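Local coordinates for Hydrogenase/urease maturation factor HypB (Helicobacter pylori, PDB 4LPS), which acts as a nickel-binding GTPase that is required for nickel insertion into [NiFe] hydrogenase and for maturation of urease, at residues N147-N153 against Y236-F242. Numbering follows the deposited sequence.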
ATOM      1  N   ASN A 147      -7.714 -10.374   2.312  1.00 17.92           N
ATOM      2  CA  ASN A 147      -7.433 -10.243   0.884  1.00 16.53           C
ATOM      3  C   ASN A 147      -8.317  -9.162   0.262  1.00 15.32           C
ATOM      4  O   ASN A 147      -9.534  -9.163   0.457  1.00 16.03           O
ATOM      5  CB  ASN A 147      -7.658 -11.580   0.168  1.00 14.12           C
ATOM      6  CG  ASN A 147      -6.966 -11.648  -1.182  1.00 13.65           C
ATOM      7  OD1 ASN A 147      -6.814 -10.641  -1.876  1.00 14.74           O
ATOM      8  ND2 ASN A 147      -6.555 -12.850  -1.567  1.00 13.88           N
ATOM      9  N   LEU A 148      -7.712  -8.240  -0.479  1.00 11.97           N
ATOM     10  CA  LEU A 148      -8.482  -7.215  -1.178  1.00 13.14           C
ATOM     11  C   LEU A 148      -8.385  -7.403  -2.689  1.00 11.57           C
ATOM     12  O   LEU A 148      -8.822  -6.550  -3.462  1.00 11.21           O
ATOM     13  CB  LEU A 148      -8.002  -5.815  -0.779  1.00 12.12           C
ATOM     14  CG  LEU A 148      -8.085  -5.481   0.715  1.00  9.87           C
ATOM     15  CD1 LEU A 148      -7.486  -4.114   1.009  1.00  9.58           C
ATOM     16  CD2 LEU A 148      -9.524  -5.558   1.200  1.00  9.91           C
ATOM     17  N   GLY A 149      -7.819  -8.534  -3.102  1.00 11.51           N
ATOM     18  CA  GLY A 149      -7.645  -8.826  -4.512  1.00 12.08           C
ATOM     19  C   GLY A 149      -6.465  -8.117  -5.148  1.00 12.20           C
ATOM     20  O   GLY A 149      -6.350  -8.080  -6.372  1.00 12.89           O
ATOM     21  N   ALA A 150      -5.584  -7.558  -4.326  1.00 11.79           N
ATOM     22  CA  ALA A 150      -4.456  -6.778  -4.831  1.00 11.91           C
ATOM     23  C   ALA A 150      -3.426  -7.644  -5.545  1.00 12.57           C
ATOM     24  O   ALA A 150      -3.255  -8.826  -5.227  1.00 12.80           O
ATOM     25  CB  ALA A 150      -3.791  -6.016  -3.695  1.00 11.35           C
ATOM     26  N   ALA A 151      -2.746  -7.048  -6.521  1.00 12.99           N
ATOM     27  CA  ALA A 151      -1.607  -7.683  -7.175  1.00 22.35           C
ATOM     28  C   ALA A 151      -0.406  -7.698  -6.234  1.00 19.58           C
ATOM     29  O   ALA A 151       0.358  -8.664  -6.192  1.00 14.00           O
ATOM     30  CB  ALA A 151      -1.267  -6.967  -8.471  1.00 14.34           C
ATOM     31  N   MET A 152      -0.249  -6.615  -5.482  1.00 12.86           N
ATOM     32  CA  MET A 152       0.813  -6.529  -4.488  1.00 12.64           C
ATOM     33  C   MET A 152       0.293  -5.960  -3.182  1.00 13.77           C
ATOM     34  O   MET A 152      -0.498  -5.012  -3.163  1.00 13.48           O
ATOM     35  CB  MET A 152       1.983  -5.670  -4.983  1.00 12.96           C
ATOM     36  CG  MET A 152       2.620  -6.115  -6.288  1.00 13.92           C
ATOM     37  SD  MET A 152       4.130  -5.184  -6.644  1.00 20.02           S
ATOM     38  CE  MET A 152       5.272  -5.970  -5.506  1.00 14.41           C
ATOM     39  N   ASN A 153       0.749  -6.560  -2.090  1.00 15.27           N
ATOM     40  CA  ASN A 153       0.519  -6.025  -0.762  1.00 11.26           C
ATOM     41  C   ASN A 153       1.853  -5.556  -0.203  1.00 12.37           C
ATOM     42  O   ASN A 153       2.774  -6.350  -0.011  1.00 15.01           O
ATOM     43  CB  ASN A 153      -0.128  -7.075   0.140  1.00 11.06           C
ATOM     44  CG  ASN A 153      -1.400  -7.642  -0.455  1.00 11.14           C
ATOM     45  OD1 ASN A 153      -2.470  -7.038  -0.355  1.00 11.83           O
ATOM     46  ND2 ASN A 153      -1.290  -8.804  -1.088  1.00 11.75           N
ATOM     47  N   TYR A 236       2.949  -9.225 -12.147  1.00 22.95           N
ATOM     48  CA  TYR A 236       3.079  -9.951 -10.890  1.00 24.66           C
ATOM     49  C   TYR A 236       1.767  -9.907 -10.125  1.00 17.79           C
ATOM     50  O   TYR A 236       1.225  -8.832  -9.867  1.00 16.86           O
ATOM     51  CB  TYR A 236       4.205  -9.382 -10.024  1.00 20.62           C
ATOM     52  CG  TYR A 236       4.276 -10.018  -8.652  1.00 18.00           C
ATOM     53  CD1 TYR A 236       4.938 -11.224  -8.454  1.00 19.11           C
ATOM     54  CD2 TYR A 236       3.676  -9.413  -7.553  1.00 16.87           C
ATOM     55  CE1 TYR A 236       5.000 -11.808  -7.202  1.00 19.16           C
ATOM     56  CE2 TYR A 236       3.729  -9.990  -6.300  1.00 21.16           C
ATOM     57  CZ  TYR A 236       4.394 -11.186  -6.130  1.00 22.40           C
ATOM     58  OH  TYR A 236       4.450 -11.758  -4.879  1.00 20.50           O
ATOM     59  N   GLN A 237       1.274 -11.077  -9.743  1.00 18.32           N
ATOM     60  CA  GLN A 237       0.040 -11.163  -8.977  1.00 17.86           C
ATOM     61  C   GLN A 237       0.263 -12.068  -7.783  1.00 19.69           C
ATOM     62  O   GLN A 237       0.442 -13.279  -7.939  1.00 19.45           O
ATOM     63  CB  GLN A 237      -1.107 -11.689  -9.842  1.00 18.51           C
ATOM     64  CG  GLN A 237      -1.475 -10.774 -11.000  1.00 18.31           C
ATOM     65  CD  GLN A 237      -2.330  -9.602 -10.564  1.00 18.55           C
ATOM     66  OE1 GLN A 237      -2.903  -9.605  -9.474  1.00 16.87           O
ATOM     67  NE2 GLN A 237      -2.417  -8.586 -11.415  1.00 17.17           N
ATOM     68  N   SER A 238       0.259 -11.471  -6.594  1.00 17.42           N
ATOM     69  CA  SER A 238       0.539 -12.200  -5.363  1.00 17.89           C
ATOM     70  C   SER A 238      -0.412 -13.375  -5.174  1.00 24.15           C
ATOM     71  O   SER A 238      -1.624 -13.255  -5.375  1.00 18.90           O
ATOM     72  CB  SER A 238       0.452 -11.262  -4.156  1.00 18.26           C
ATOM     73  OG  SER A 238       0.634 -11.971  -2.944  1.00 18.51           O
ATOM     74  N   THR A 239       0.150 -14.515  -4.789  1.00 24.95           N
ATOM     75  CA  THR A 239      -0.653 -15.692  -4.509  1.00 25.85           C
ATOM     76  C   THR A 239      -0.815 -15.869  -3.009  1.00 28.51           C
ATOM     77  O   THR A 239      -1.179 -16.950  -2.542  1.00 34.43           O
ATOM     78  CB  THR A 239      -0.020 -16.969  -5.103  1.00 27.27           C
ATOM     79  OG1 THR A 239       1.286 -17.159  -4.543  1.00 30.54           O
ATOM     80  CG2 THR A 239       0.097 -16.857  -6.613  1.00 23.69           C
ATOM     81  N   HIS A 240      -0.547 -14.804  -2.255  1.00 24.80           N
ATOM     82  CA  HIS A 240      -0.577 -14.894  -0.801  1.00 24.21           C
ATOM     83  C   HIS A 240      -1.969 -15.202  -0.276  1.00 25.96           C
ATOM     84  O   HIS A 240      -2.958 -14.605  -0.709  1.00 24.38           O
ATOM     85  CB  HIS A 240      -0.085 -13.606  -0.146  1.00 19.60           C
ATOM     86  CG  HIS A 240      -0.063 -13.683   1.347  1.00 20.09           C
ATOM     87  ND1 HIS A 240       0.898 -14.390   2.039  1.00 21.21           N
ATOM     88  CD2 HIS A 240      -0.913 -13.192   2.280  1.00 20.33           C
ATOM     89  CE1 HIS A 240       0.658 -14.303   3.334  1.00 24.93           C
ATOM     90  NE2 HIS A 240      -0.437 -13.585   3.508  1.00 23.93           N
ATOM     91  N   SER A 241      -2.034 -16.131   0.669  1.00 27.41           N
ATOM     92  CA  SER A 241      -3.294 -16.486   1.302  1.00 30.07           C
ATOM     93  C   SER A 241      -3.487 -15.746   2.615  1.00 30.27           C
ATOM     94  O   SER A 241      -2.641 -15.801   3.508  1.00 33.64           O
ATOM     95  CB  SER A 241      -3.373 -17.983   1.545  1.00 34.86           C
ATOM     96  OG  SER A 241      -4.632 -18.314   2.103  1.00 39.80           O
ATOM     97  N   PHE A 242      -4.618 -15.061   2.725  1.00 28.25           N
ATOM     98  CA  PHE A 242      -4.907 -14.236   3.885  1.00 26.15           C
ATOM     99  C   PHE A 242      -5.772 -14.994   4.888  1.00 32.56           C
ATOM    100  O   PHE A 242      -5.697 -14.767   6.098  1.00 36.45           O
ATOM    101  CB  PHE A 242      -5.595 -12.948   3.437  1.00 23.49           C
ATOM    102  CG  PHE A 242      -4.739 -12.088   2.551  1.00 24.00           C
ATOM    103  CD1 PHE A 242      -4.539 -12.420   1.216  1.00 23.90           C
ATOM    104  CD2 PHE A 242      -4.138 -10.945   3.047  1.00 24.26           C
ATOM    105  CE1 PHE A 242      -3.756 -11.631   0.399  1.00 22.22           C
ATOM    106  CE2 PHE A 242      -3.353 -10.152   2.234  1.00 23.38           C
ATOM    107  CZ  PHE A 242      -3.162 -10.497   0.907  1.00 21.72           C
ATOM    108  OXT PHE A 242      -6.570 -15.853   4.514  1.00 32.28           O
TER
HETATM  109  O   HOH W   1      -6.774 -15.117   0.826  1.00 24.97           O
HETATM  110  O   HOH W   2      -4.973  -8.023  -8.898  1.00  9.71           O
HETATM  111  O   HOH W   3      -3.464 -11.452  -6.288  1.00 13.80           O
HETATM  112  O   HOH W   4       0.912 -10.554  -0.970  1.00 28.47           O
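The C-terminal tail of the chain, 236-242, lies along the loop leading into the parallel-sheet strand 152-158. One direct hydrogen bond joins the two backbones: S238 N gives to A151 O at 2.8 Å, with an N-H...O angle of 158°. Beside it, M152 CG meets the ring edge of Y236 at CD2, 3.7 Å away. The Met sulfur sits oblique to that ring, a looser Met-aromatic contact. The Y236 hydroxyl bonds to D177, which also takes the backbone N of N153.

At the other end the terminal F242 ring is sandwiched. N147 CA lies over one face, 3.7 Å from the centroid, as a CH-pi contact. H240 CD2 covers the opposite face. N153 comes to the ring edge, with ND2 3.2 Å from F242 CZ. Its amide is turned 71° from the ring plane, and its OD1 is held by N50. N147 CG points away from the backbone N (chi1 -161°), which carries the amide, tilted, past F242 CD1 and CE1 on the same side of the ring as CA. N147 OD1 takes G149 N in an Asx turn.

One water links A150 O to S238 O, and another joins G149 O to Q237 OE1. Q237 NE2 bonds to N235 OD1. S238 OG accepts from H240 N, an ST turn. The arrangement is a C-terminal tail packed beside an interior strand of a P-loop GTPase fold.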